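Side-chain contacts in sensor protein (Haloarcula marismortui ATCC 43049, PDB 3BWL), which probably acts as a sensor histidine kinase that transfers phosphate from ATP to a protein histidine, this chain being one of its PAS domains: residues G91-E94 and T100-V103; P27-V32 and C47-Y52; S61-E64 and D70-D73; H106-N111 and R117-S122; S79-S82 and R86-F89. One frame throughout, in Å; residues are numbered along the deposited sequence. Where two conformers were deposited one is given.

Interaction 1: G91-E94 and T100-V103. With I3A (1H-indole-3-carbaldehyde), chain F.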
# COMPACT_ATOMS: atom_id res chain seq x y z
N GLY A 91 -14.48 -8.63 6.14
CA GLY A 91 -15.60 -7.98 5.46
C GLY A 91 -15.98 -8.80 4.25
O GLY A 91 -15.33 -9.82 3.97
N LEU A 92 -17.00 -8.36 3.55
CA LEU A 92 -17.49 -9.09 2.37
C LEU A 92 -17.97 -8.09 1.33
O LEU A 92 -19.10 -7.58 1.41
CB LEU A 92 -18.60 -10.10 2.75
CG LEU A 92 -19.19 -10.88 1.58
CD1 LEU A 92 -18.22 -12.02 1.15
CD2 LEU A 92 -20.55 -11.50 2.04
N TYR A 93 -17.11 -7.76 0.36
CA TYR A 93 -17.47 -6.78 -0.65
C TYR A 93 -18.43 -7.36 -1.67
O TYR A 93 -18.34 -8.53 -2.02
CB TYR A 93 -16.23 -6.27 -1.39
CG TYR A 93 -15.33 -5.38 -0.54
CD1 TYR A 93 -15.87 -4.29 0.16
CD2 TYR A 93 -13.95 -5.58 -0.49
CE1 TYR A 93 -15.04 -3.46 0.91
CE2 TYR A 93 -13.10 -4.75 0.26
CZ TYR A 93 -13.67 -3.71 0.98
OH TYR A 93 -12.86 -2.89 1.73
N GLU A 94 -19.35 -6.52 -2.12
CA GLU A 94 -20.25 -6.84 -3.21
C GLU A 94 -19.75 -6.11 -4.45
O GLU A 94 -19.66 -4.86 -4.47
CB GLU A 94 -21.64 -6.35 -2.88
CG GLU A 94 -22.70 -6.83 -3.86
CD GLU A 94 -24.09 -6.39 -3.40
OE1 GLU A 94 -24.26 -5.20 -3.03
OE2 GLU A 94 -25.01 -7.23 -3.40
N THR A 100 -19.51 -11.78 -4.79
CA THR A 100 -18.97 -11.25 -3.53
C THR A 100 -17.52 -11.65 -3.36
O THR A 100 -17.06 -12.64 -3.92
CB THR A 100 -19.79 -11.70 -2.32
OG1 THR A 100 -19.76 -13.13 -2.20
CG2 THR A 100 -21.26 -11.20 -2.47
N MSE A 101 -16.83 -10.89 -2.53
CA MSE A 101 -15.42 -11.08 -2.31
C MSE A 101 -15.16 -11.04 -0.80
O MSE A 101 -15.31 -10.00 -0.23
CB MSE A 101 -14.65 -9.94 -2.97
CG MSE A 101 -13.15 -10.13 -2.79
SE MSE A 101 -12.25 -8.48 -3.38
CE MSE A 101 -13.15 -8.29 -4.91
N SER A 102 -14.78 -12.16 -0.20
CA SER A 102 -14.38 -12.13 1.21
C SER A 102 -13.02 -11.48 1.35
O SER A 102 -12.11 -11.77 0.60
CB SER A 102 -14.33 -13.54 1.81
OG SER A 102 -15.64 -14.00 2.04
N VAL A 103 -12.90 -10.57 2.33
CA VAL A 103 -11.65 -9.86 2.52
C VAL A 103 -11.28 -9.80 3.98
O VAL A 103 -12.16 -9.91 4.87
CB VAL A 103 -11.71 -8.39 1.99
CG1 VAL A 103 -11.90 -8.40 0.47
CG2 VAL A 103 -12.89 -7.61 2.66
O I3A F . -12.43 0.68 4.67
C3' I3A F . -12.87 -0.38 4.24
C3 I3A F . -13.86 -1.18 5.05
C2 I3A F . -14.43 -2.36 4.52
N I3A F . -15.28 -2.76 5.52
C8 I3A F . -15.27 -1.90 6.58
C9 I3A F . -14.39 -0.85 6.32
C4 I3A F . -14.17 0.16 7.27
C5 I3A F . -14.90 0.14 8.49
C6 I3A F . -15.82 -0.90 8.74
C7 I3A F . -15.99 -1.92 7.79
O HOH W 1 -16.09 -12.55 4.24

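Interaction 2: P27-V32 and C47-Y52. With I3A (1H-indole-3-carbaldehyde), chain F.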
# COMPACT_ATOMS: atom_id res chain seq x y z
N PRO A 27 -1.08 -4.55 -4.92
CA PRO A 27 -1.83 -5.79 -5.24
C PRO A 27 -3.09 -5.92 -4.37
O PRO A 27 -4.01 -6.65 -4.73
CB PRO A 27 -0.84 -6.91 -4.99
CG PRO A 27 0.21 -6.31 -4.07
CD PRO A 27 0.28 -4.84 -4.44
N ASP A 28 -3.10 -5.21 -3.23
CA ASP A 28 -4.27 -5.17 -2.36
C ASP A 28 -5.04 -3.86 -2.55
O ASP A 28 -4.49 -2.84 -2.97
CB ASP A 28 -3.88 -5.33 -0.88
CG ASP A 28 -3.32 -6.70 -0.57
OD1 ASP A 28 -3.87 -7.72 -1.02
OD2 ASP A 28 -2.31 -6.76 0.15
N MSE A 29 -6.34 -3.92 -2.30
CA MSE A 29 -7.23 -2.76 -2.48
C MSE A 29 -6.95 -1.74 -1.38
O MSE A 29 -6.69 -2.15 -0.22
CB MSE A 29 -8.68 -3.22 -2.37
CG MSE A 29 -9.01 -4.33 -3.36
SE MSE A 29 -10.65 -5.24 -2.92
CE MSE A 29 -11.88 -3.77 -3.02
N ILE A 30 -7.01 -0.44 -1.73
CA ILE A 30 -6.84 0.62 -0.74
C ILE A 30 -8.00 1.62 -0.80
O ILE A 30 -8.39 2.06 -1.89
CB ILE A 30 -5.55 1.40 -1.02
CG1 ILE A 30 -4.35 0.45 -1.04
CG2 ILE A 30 -5.39 2.54 0.07
CD1 ILE A 30 -2.98 1.18 -1.39
N ASP A 31 -8.58 1.97 0.34
CA ASP A 31 -9.51 3.07 0.37
C ASP A 31 -9.17 3.92 1.59
O ASP A 31 -8.54 3.42 2.57
CB ASP A 31 -10.98 2.60 0.42
CG ASP A 31 -11.30 1.78 1.67
OD1 ASP A 31 -11.15 0.54 1.65
OD2 ASP A 31 -11.79 2.40 2.67
N VAL A 32 -9.53 5.19 1.49
CA VAL A 32 -9.37 6.17 2.57
C VAL A 32 -10.77 6.66 2.96
O VAL A 32 -11.54 7.06 2.07
CB VAL A 32 -8.47 7.38 2.13
CG1 VAL A 32 -8.31 8.38 3.29
CG2 VAL A 32 -7.09 6.86 1.70
N CYS A 47 -11.18 -0.19 -7.33
CA CYS A 47 -12.18 -0.01 -8.39
C CYS A 47 -12.22 -1.24 -9.33
O CYS A 47 -13.32 -1.78 -9.65
CB CYS A 47 -11.85 1.26 -9.18
SG CYS A 47 -12.02 2.72 -8.18
N ALA A 48 -11.04 -1.66 -9.77
CA ALA A 48 -10.92 -2.80 -10.67
C ALA A 48 -11.47 -4.09 -10.05
O ALA A 48 -12.24 -4.79 -10.69
CB ALA A 48 -9.50 -3.01 -11.08
N GLU A 49 -11.06 -4.39 -8.83
CA GLU A 49 -11.48 -5.63 -8.14
C GLU A 49 -13.01 -5.66 -7.97
O GLU A 49 -13.63 -6.71 -8.15
CB GLU A 49 -10.80 -5.77 -6.78
CG GLU A 49 -9.24 -6.08 -6.88
CD GLU A 49 -8.92 -7.57 -6.98
OE1 GLU A 49 -9.69 -8.34 -7.59
OE2 GLU A 49 -7.88 -7.98 -6.39
N LEU A 50 -13.62 -4.52 -7.68
CA LEU A 50 -15.09 -4.46 -7.47
C LEU A 50 -15.90 -4.18 -8.73
O LEU A 50 -17.11 -4.30 -8.71
CB LEU A 50 -15.43 -3.47 -6.35
CG LEU A 50 -14.85 -3.88 -4.99
CD1 LEU A 50 -15.43 -2.97 -3.92
CD2 LEU A 50 -15.14 -5.34 -4.65
N GLY A 51 -15.22 -3.84 -9.83
CA GLY A 51 -15.86 -3.54 -11.13
C GLY A 51 -16.50 -2.16 -11.27
O GLY A 51 -17.39 -1.95 -12.11
N TYR A 52 -16.10 -1.22 -10.43
CA TYR A 52 -16.66 0.14 -10.47
C TYR A 52 -15.67 1.14 -11.01
O TYR A 52 -14.46 0.94 -10.90
CB TYR A 52 -17.01 0.59 -9.06
CG TYR A 52 -18.24 -0.06 -8.51
CD1 TYR A 52 -19.49 0.33 -8.96
CD2 TYR A 52 -18.15 -1.10 -7.58
CE1 TYR A 52 -20.61 -0.24 -8.49
CE2 TYR A 52 -19.29 -1.70 -7.09
CZ TYR A 52 -20.51 -1.25 -7.56
OH TYR A 52 -21.68 -1.80 -7.15
O I3A F . -12.43 0.68 4.67
C3' I3A F . -12.87 -0.38 4.24
C3 I3A F . -13.86 -1.18 5.05
C2 I3A F . -14.43 -2.36 4.52
N I3A F . -15.28 -2.76 5.52
C8 I3A F . -15.27 -1.90 6.58
C9 I3A F . -14.39 -0.85 6.32
C4 I3A F . -14.17 0.16 7.27
C5 I3A F . -14.90 0.14 8.49
C6 I3A F . -15.82 -0.90 8.74
C7 I3A F . -15.99 -1.92 7.79
O HOH W 2 -6.84 -7.04 -4.15

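Interaction 3: S61-E64 and D70-D73. With MG (magnesium ion), chain E; I3A (1H-indole-3-carbaldehyde), chain F.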
# COMPACT_ATOMS: atom_id res chain seq x y z
N SER A 61 -20.68 5.74 0.98
CA SER A 61 -20.30 5.25 2.30
C SER A 61 -19.84 3.80 2.18
O SER A 61 -20.37 3.00 1.37
CB SER A 61 -21.46 5.39 3.28
OG SER A 61 -21.86 6.77 3.31
N ILE A 62 -18.89 3.43 3.02
CA ILE A 62 -18.32 2.08 2.89
C ILE A 62 -19.33 0.95 3.14
O ILE A 62 -19.19 -0.17 2.55
CB ILE A 62 -17.04 1.92 3.75
CG1 ILE A 62 -16.23 0.67 3.36
CG2 ILE A 62 -17.41 1.94 5.26
CD1 ILE A 62 -15.60 0.70 1.95
N TRP A 63 -20.35 1.19 3.97
CA TRP A 63 -21.35 0.13 4.22
C TRP A 63 -22.17 -0.17 2.96
O TRP A 63 -22.87 -1.17 2.94
CB TRP A 63 -22.29 0.51 5.36
CG TRP A 63 -22.96 1.84 5.18
CD1 TRP A 63 -24.10 2.07 4.47
CD2 TRP A 63 -22.59 3.09 5.78
NE1 TRP A 63 -24.44 3.40 4.55
CE2 TRP A 63 -23.54 4.04 5.37
CE3 TRP A 63 -21.54 3.49 6.62
CZ2 TRP A 63 -23.49 5.38 5.78
CZ3 TRP A 63 -21.47 4.85 7.01
CH2 TRP A 63 -22.45 5.77 6.60
N GLU A 64 -22.08 0.69 1.94
CA GLU A 64 -22.81 0.42 0.69
C GLU A 64 -22.16 -0.72 -0.09
O GLU A 64 -22.81 -1.35 -0.95
CB GLU A 64 -22.92 1.66 -0.22
CG GLU A 64 -23.63 2.82 0.44
CD GLU A 64 -23.77 4.03 -0.49
OE1 GLU A 64 -24.42 3.88 -1.55
OE2 GLU A 64 -23.26 5.11 -0.14
N ASP A 70 -23.60 -2.78 8.35
CA ASP A 70 -24.52 -1.69 8.01
C ASP A 70 -23.97 -0.36 8.51
O ASP A 70 -22.88 -0.32 9.07
CB ASP A 70 -25.98 -1.96 8.44
CG ASP A 70 -26.20 -2.02 9.96
OD1 ASP A 70 -25.31 -1.66 10.78
OD2 ASP A 70 -27.31 -2.44 10.38
N ALA A 71 -24.72 0.71 8.35
CA ALA A 71 -24.18 2.03 8.69
C ALA A 71 -23.80 2.09 10.18
O ALA A 71 -22.74 2.61 10.54
CB ALA A 71 -25.18 3.14 8.34
N GLU A 72 -24.67 1.55 11.03
CA GLU A 72 -24.40 1.49 12.45
C GLU A 72 -23.15 0.65 12.78
O GLU A 72 -22.35 1.01 13.65
CB GLU A 72 -25.61 0.93 13.19
CG GLU A 72 -25.41 0.81 14.67
CD GLU A 72 -26.62 0.23 15.37
OE1 GLU A 72 -27.31 -0.70 14.84
OE2 GLU A 72 -26.88 0.70 16.49
N ASP A 73 -22.96 -0.46 12.08
CA ASP A 73 -21.76 -1.28 12.30
C ASP A 73 -20.50 -0.52 11.97
O ASP A 73 -19.52 -0.58 12.71
CB ASP A 73 -21.80 -2.54 11.43
CG ASP A 73 -22.92 -3.50 11.83
OD1 ASP A 73 -23.16 -3.64 13.04
OD2 ASP A 73 -23.49 -4.15 10.94
MG MG E . -24.86 -4.25 14.08
O I3A F . -12.43 0.68 4.67
C3' I3A F . -12.87 -0.38 4.24
C3 I3A F . -13.86 -1.18 5.05
C2 I3A F . -14.43 -2.36 4.52
N I3A F . -15.28 -2.76 5.52
C8 I3A F . -15.27 -1.90 6.58
C9 I3A F . -14.39 -0.85 6.32
C4 I3A F . -14.17 0.16 7.27
C5 I3A F . -14.90 0.14 8.49
C6 I3A F . -15.82 -0.90 8.74
C7 I3A F . -15.99 -1.92 7.79
O HOH W 3 -25.83 -2.56 13.31
O HOH W 4 -25.48 -5.36 12.34
O HOH W 5 -23.92 -6.09 14.83
O HOH W 6 -26.75 -4.47 15.10
O HOH W 7 -24.01 -3.26 15.82

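Interaction 4: H106-N111 and R117-S122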
# COMPACT_ATOMS: atom_id res chain seq x y z
N HIS A 106 -7.30 -4.50 6.81
CA HIS A 106 -6.39 -3.97 7.84
C HIS A 106 -6.63 -2.46 7.87
O HIS A 106 -6.29 -1.76 6.91
CB HIS A 106 -4.90 -4.31 7.51
CG HIS A 106 -3.97 -4.21 8.67
ND1 HIS A 106 -2.64 -4.59 8.60
CD2 HIS A 106 -4.17 -3.79 9.95
CE1 HIS A 106 -2.06 -4.40 9.78
NE2 HIS A 106 -2.97 -3.93 10.62
N LEU A 107 -7.22 -1.98 8.98
CA LEU A 107 -7.66 -0.62 9.05
C LEU A 107 -6.81 0.19 10.04
O LEU A 107 -6.49 -0.28 11.14
CB LEU A 107 -9.13 -0.61 9.49
CG LEU A 107 -9.88 0.73 9.60
CD1 LEU A 107 -10.04 1.31 8.22
CD2 LEU A 107 -11.27 0.48 10.16
N LEU A 108 -6.50 1.42 9.64
CA LEU A 108 -5.66 2.33 10.44
C LEU A 108 -6.38 3.65 10.61
O LEU A 108 -6.89 4.18 9.64
CB LEU A 108 -4.35 2.61 9.66
CG LEU A 108 -3.45 3.73 10.20
CD1 LEU A 108 -2.88 3.43 11.63
CD2 LEU A 108 -2.32 4.04 9.24
N ARG A 109 -6.41 4.21 11.84
CA ARG A 109 -6.87 5.59 12.01
C ARG A 109 -5.59 6.42 12.09
O ARG A 109 -4.67 6.04 12.83
CB ARG A 109 -7.66 5.77 13.33
CG ARG A 109 -8.13 7.23 13.52
CD ARG A 109 -9.16 7.40 14.66
NE ARG A 109 -10.16 8.40 14.27
CZ ARG A 109 -11.43 8.44 14.69
NH1 ARG A 109 -11.90 7.56 15.57
NH2 ARG A 109 -12.23 9.38 14.22
N PHE A 110 -5.52 7.51 11.33
CA PHE A 110 -4.29 8.34 11.36
C PHE A 110 -4.55 9.73 10.88
O PHE A 110 -5.64 10.04 10.37
CB PHE A 110 -3.14 7.68 10.58
CG PHE A 110 -3.24 7.82 9.06
CD1 PHE A 110 -2.11 8.18 8.33
CD2 PHE A 110 -4.42 7.57 8.37
CE1 PHE A 110 -2.16 8.25 6.94
CE2 PHE A 110 -4.48 7.66 6.98
CZ PHE A 110 -3.35 8.00 6.28
N ASN A 111 -3.57 10.60 11.09
CA ASN A 111 -3.69 11.98 10.69
C ASN A 111 -3.11 12.10 9.31
O ASN A 111 -1.90 11.89 9.11
CB ASN A 111 -2.96 12.88 11.69
CG ASN A 111 -3.13 14.33 11.38
OD1 ASN A 111 -2.94 14.76 10.25
ND2 ASN A 111 -3.52 15.10 12.38
N ARG A 117 -8.42 10.67 9.36
CA ARG A 117 -8.76 9.72 8.27
C ARG A 117 -8.53 8.27 8.68
O ARG A 117 -7.83 8.00 9.64
CB ARG A 117 -7.93 10.01 7.01
CG ARG A 117 -8.29 11.36 6.33
CD ARG A 117 -9.70 11.31 5.75
NE ARG A 117 -10.08 12.54 5.06
CZ ARG A 117 -10.79 13.51 5.62
NH1 ARG A 117 -11.17 13.43 6.89
NH2 ARG A 117 -11.11 14.58 4.91
N PHE A 118 -9.12 7.36 7.91
CA PHE A 118 -8.85 5.94 8.06
C PHE A 118 -8.30 5.41 6.73
O PHE A 118 -8.82 5.74 5.66
CB PHE A 118 -10.13 5.15 8.38
CG PHE A 118 -10.67 5.44 9.75
CD1 PHE A 118 -10.41 4.55 10.79
CD2 PHE A 118 -11.41 6.60 10.00
CE1 PHE A 118 -10.88 4.81 12.08
CE2 PHE A 118 -11.91 6.88 11.33
CZ PHE A 118 -11.64 5.97 12.34
N LEU A 119 -7.29 4.57 6.82
CA LEU A 119 -6.67 3.95 5.64
C LEU A 119 -6.92 2.46 5.79
O LEU A 119 -6.55 1.85 6.81
CB LEU A 119 -5.17 4.24 5.66
CG LEU A 119 -4.28 3.65 4.57
CD1 LEU A 119 -4.77 3.93 3.14
CD2 LEU A 119 -2.81 4.14 4.81
N ALA A 120 -7.55 1.88 4.77
CA ALA A 120 -7.96 0.47 4.77
C ALA A 120 -7.30 -0.27 3.63
O ALA A 120 -7.40 0.11 2.49
CB ALA A 120 -9.48 0.35 4.66
N ILE A 121 -6.56 -1.31 3.99
CA ILE A 121 -5.97 -2.20 3.00
C ILE A 121 -6.76 -3.53 3.06
O ILE A 121 -6.75 -4.25 4.08
CB ILE A 121 -4.43 -2.44 3.27
CG1 ILE A 121 -3.69 -1.12 3.58
CG2 ILE A 121 -3.80 -3.22 2.14
CD1 ILE A 121 -3.77 -0.02 2.54
N SER A 122 -7.45 -3.84 1.98
CA SER A 122 -8.30 -5.07 1.92
C SER A 122 -7.62 -6.16 1.10
O SER A 122 -7.20 -5.93 -0.05
CB SER A 122 -9.68 -4.74 1.33
OG SER A 122 -10.29 -3.66 2.07

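Interaction 5: S79-S82 and R86-F89. With I3A (1H-indole-3-carbaldehyde), chain F.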
# COMPACT_ATOMS: atom_id res chain seq x y z
N SER A 79 -15.54 4.63 15.41
CA SER A 79 -15.49 5.45 16.63
C SER A 79 -14.62 4.82 17.74
O SER A 79 -14.13 5.53 18.61
CB SER A 79 -16.90 5.76 17.15
OG SER A 79 -17.56 4.57 17.54
N GLY A 80 -14.43 3.50 17.69
CA GLY A 80 -13.62 2.81 18.70
C GLY A 80 -12.10 2.96 18.50
O GLY A 80 -11.34 2.70 19.42
N PHE A 81 -11.67 3.39 17.32
CA PHE A 81 -10.21 3.58 17.02
C PHE A 81 -9.58 4.79 17.70
O PHE A 81 -10.12 5.91 17.62
CB PHE A 81 -10.01 3.72 15.51
CG PHE A 81 -9.91 2.43 14.79
CD1 PHE A 81 -11.03 1.62 14.62
CD2 PHE A 81 -8.67 2.01 14.25
CE1 PHE A 81 -10.95 0.41 13.93
CE2 PHE A 81 -8.59 0.77 13.55
CZ PHE A 81 -9.72 -0.00 13.40
N SER A 82 -8.46 4.56 18.37
CA SER A 82 -7.58 5.64 18.76
C SER A 82 -6.71 6.05 17.56
O SER A 82 -6.51 5.26 16.65
CB SER A 82 -6.68 5.13 19.87
OG SER A 82 -7.47 4.94 21.03
N ARG A 86 -4.44 0.24 14.74
CA ARG A 86 -4.72 -0.66 13.61
C ARG A 86 -5.48 -1.87 14.11
O ARG A 86 -5.25 -2.36 15.23
CB ARG A 86 -3.41 -1.19 13.01
CG ARG A 86 -2.52 -0.15 12.38
CD ARG A 86 -1.23 -0.78 11.83
NE ARG A 86 -0.35 -1.24 12.92
CZ ARG A 86 0.65 -2.12 12.80
NH1 ARG A 86 0.93 -2.74 11.64
NH2 ARG A 86 1.37 -2.43 13.87
N ARG A 87 -6.40 -2.36 13.28
CA ARG A 87 -7.16 -3.57 13.54
C ARG A 87 -7.35 -4.35 12.25
O ARG A 87 -7.49 -3.76 11.19
CB ARG A 87 -8.56 -3.24 14.06
CG ARG A 87 -8.57 -2.62 15.40
CD ARG A 87 -9.95 -2.79 16.05
NE ARG A 87 -10.10 -1.75 17.03
CZ ARG A 87 -11.25 -1.19 17.37
NH1 ARG A 87 -12.39 -1.59 16.81
NH2 ARG A 87 -11.27 -0.23 18.30
N LYS A 88 -7.36 -5.68 12.35
CA LYS A 88 -7.73 -6.54 11.23
C LYS A 88 -9.09 -7.21 11.49
O LYS A 88 -9.37 -7.69 12.60
CB LYS A 88 -6.67 -7.64 11.03
CG LYS A 88 -5.29 -7.11 10.73
CD LYS A 88 -4.36 -8.21 10.28
CE LYS A 88 -3.88 -9.05 11.44
NZ LYS A 88 -2.88 -10.07 10.96
N PHE A 89 -9.94 -7.25 10.48
CA PHE A 89 -11.25 -7.86 10.61
C PHE A 89 -11.76 -8.26 9.24
O PHE A 89 -11.30 -7.74 8.22
CB PHE A 89 -12.26 -6.89 11.26
CG PHE A 89 -12.43 -5.58 10.50
CD1 PHE A 89 -13.41 -5.46 9.50
CD2 PHE A 89 -11.62 -4.49 10.78
CE1 PHE A 89 -13.55 -4.27 8.80
CE2 PHE A 89 -11.76 -3.28 10.09
CZ PHE A 89 -12.74 -3.17 9.09
O I3A F . -12.43 0.68 4.67
C3' I3A F . -12.87 -0.38 4.24
C3 I3A F . -13.86 -1.18 5.05
C2 I3A F . -14.43 -2.36 4.52
N I3A F . -15.28 -2.76 5.52
C8 I3A F . -15.27 -1.90 6.58
C9 I3A F . -14.39 -0.85 6.32
C4 I3A F . -14.17 0.16 7.27
C5 I3A F . -14.90 0.14 8.49
C6 I3A F . -15.82 -0.90 8.74
C7 I3A F . -15.99 -1.92 7.79

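Interaction 1: G91-E94 and T100-V103
Two first torsions divide the work between the faces of this strand pair: Tyr93 holds CG anti to its carbonyl carbon (chi1 -71°), bringing the ring across Val103, while Leu92 turns CG opposite its backbone N (chi1 179°) and swings CD1 over to the partner strand. The tyrosine and valine side chains cross at about a right angle, with Tyr93 CD2 3.6 Å from Val103 CG1, and the selenium of selenomethionine Met101 sits at the ring's edge. On the other face Leu92 CD1 lies 3.8 Å from Thr100 CB. Backbone bonds set the register. Gly91 and Val103 exchange two nearly straight ones, and Met101 N reaches Tyr93 O at 2.8 Å. A water donates to Gly91 O at 2.8 Å and accepts from Ser102 OG in one of that serine's two conformers, bridging the two strands. The phenol points inward: Tyr93 OH approaches C2 of the bound indole-3-carbaldehyde at 3.2 Å and is hydrogen-bonded to Ser122, which probably helps to fix the ring beside the ligand. The whole is an antiparallel beta hairpin of the PAS fold, one face of which forms part of the wall of the ligand pocket.

Interaction 2: P27-V32 and C47-Y52
Glu49 OE2 has two partners: a water donates to it at 2.6 Å, and Arg86 NH1 of the second subunit forms a salt bridge with it. The same water donates to Pro27 O at 2.9 Å, and the same arginine nitrogen is hydrogen-bonded to that carbonyl, so the carboxylate and the start of segment 27-32 are joined through shared partners without touching directly. The bend at chi2 of Glu49 (-87°) turns the carboxylate toward the Pro27 end of the strand segment, while the aliphatic part of the side chain stays available for packing.

That packing falls to selenomethionine Met29. Its side chain passes Glu49 at a slant, with Met29 SE 3.9 Å from Glu49 CB. It then bends at chi3 (60°), which sends the methyl group to Leu50: Met29 CE meets Leu50 CG at 3.6 Å and Leu50 CD1 at 3.7 Å, the two chains crossing at about a right angle. Met101 and Tyr93 pack around the same cluster. Helix 44-50 ends just beyond it in a Schellman motif, with Gly51 as the C-prime residue at positive phi and Tyr52 N bonded to Cys47 O at 2.9 Å. Farther along the strand, Asp31 OD2 comes within 2.7 Å of the ligand aldehyde oxygen.

Chemically, the contact is a buried selenium and hydrocarbon junction with one polar margin. There the arginine of the partner subunit would probably favour the ionised form of Glu49, and the salt bridge itself brings the strand-helix junction into the dimer interface.

Interaction 3: S61-E64 and D70-D73
Trp63 and Ala71 carry most of this contact, with Asp70 beside them. The alanine methyl stands over a face of the indole: Ala71 CB lies 3.7 Å from the centroid of the six-membered ring of Trp63, 18° off its normal, a well-centred CH-pi contact. Trp63 CD2 also touches Ala71 CA at 3.5 Å, so the backbone of the first helical turn shares the ring with the methyl. On the opposite face is Ser61 CB, displaced toward the rim, and the indole is thus sandwiched between its own segment and the helix start. Setting CG between the backbone N and the carbonyl carbon (chi1 54°) swings the indole of Trp63 over Ala71. The path of the backbone, for its part, places Trp63 CB against Asp70 C at 3.7 Å.

Asp70 faces away from the tryptophan and serves the helix instead. Its OD1 accepts from Asp73 N at 2.9 Å, while Asp73 OD2 accepts from Asp70 N at 2.9 Å; this reciprocal pair is a capping box. Asp73 has a further task, since its OD1 binds a magnesium ion at 2.1 Å, with five waters completing the six-ligand shell. One of these waters donates to Asp73 OD2, so the carboxylate is held through both oxygens and its rotation is restrained.

The segment 61-64 comes from the loop that follows helix 44-50. Its Ile62 turns inward to the indole-3-carbaldehyde pocket, while Trp63 packs against the beginning of helix 71-79, including Val74, on the outer side of the domain.

Interaction 4: H106-N111 and R117-S122
This contact is the central part of the hairpin formed by strands 100-112 and 115-124. Three hydrogen-bonded pairs, His106 with Ile121, Leu108 with Leu119 and Phe110 with Arg117, contribute two backbone bonds each, the shortest being His106 N to Ile121 O at 2.8 Å. Between them, Leu107 faces Ala120 and Arg109 faces Phe118. Leu107 CD1 rests on Ala120 CB at 3.7 Å and on Phe118 CB at 3.8 Å. In one of the two conformers of Arg109, the chain runs over the Phe118 ring: Arg109 CG is 4.2 Å from its centroid, and Phe118 CZ lies beneath the centre of the guanidinium, the two planes inclined at 47°, too steep for a flat stack. A salt bridge to Asp116 fixes the far end of this arginine. On the other face the Phe110 ring, flanked by its own N and C (chi1 78°), tilts toward the partner strand until CE2 meets Leu119 CB at 3.7 Å. His106 ND1 is hydrogen-bonded to Asp28 of the second subunit. One face of the hairpin, with Leu107 and Ala120, looks to the ligand, and the other meets the partner subunit, in the antiparallel beta-sheet of a PAS domain.

Interaction 5: S79-S82 and R86-F89
Phe81 and Arg87 meet as flat groups laid one on the other. The guanidinium of Arg87 stacks on the phenyl ring with the planes 24° apart, and Arg87 CZ stands 4.3 Å from the ring centroid, an off-centre cation-pi contact. The overlap is shifted toward the rims: Phe81 CE1 lies under the guanidinium, 3.8 Å from Arg87 CZ, while Arg87 NE projects over the border of the ring. Closer to the strand, the aliphatic part of the arginine takes over, and Phe81 CZ touches both Arg87 CB and Arg87 CG at 3.5 Å. This long overlap is possible because Arg87 is extended from CG to NE (chi3 -157°) and crosses the ring obliquely as an extended chain.

An edge of the guanidinium approaches Gly80 O, with Arg87 NH2 3.1 Å away, but the angle is too poor for a hydrogen bond. Polar satisfaction comes from Glu85, whose carboxylate makes a salt bridge with Arg87 NE. That partner helps to keep the guanidinium turned flat on the phenylalanine, and the nearby acid would offset its charge. Two residues along the strand, Phe89 brings CE1 to within 3.5 Å of C7 of indole-3-carbaldehyde, so the strand that supports the stack also lines the pocket.

Segment 79-82 leads from helix 71-79 toward strand 86-94. Phe81 also packs on Leu107 of strand 100-112, Arg87 touches Gln77 of the helix, and the stack therefore lies where the helix, its following turn and the edge of the sheet come together.

Overall arrangement
Along the chain the five contacts come strictly in series, neither nesting nor crossing. Interaction 2 closes first, joining strand 29-33 to helix 44-50, with strand 39-42 in the loop it closes. Interaction 3 closes the short loop before helix 71-79, and interaction 5 the turn from that helix into strand 86-94. Two hairpins follow, interaction 1 and then interaction 4, sharing strand 100-112. Space reunites what sequence separates: strands 29-33 and 115-124 are sheet neighbours, bonding interaction 2 to interaction 4, while Leu50 packs against interaction 1. Segments of all five reach the bound indole-3-carbaldehyde, and interactions 2, 4 and 5 also touch the second subunit.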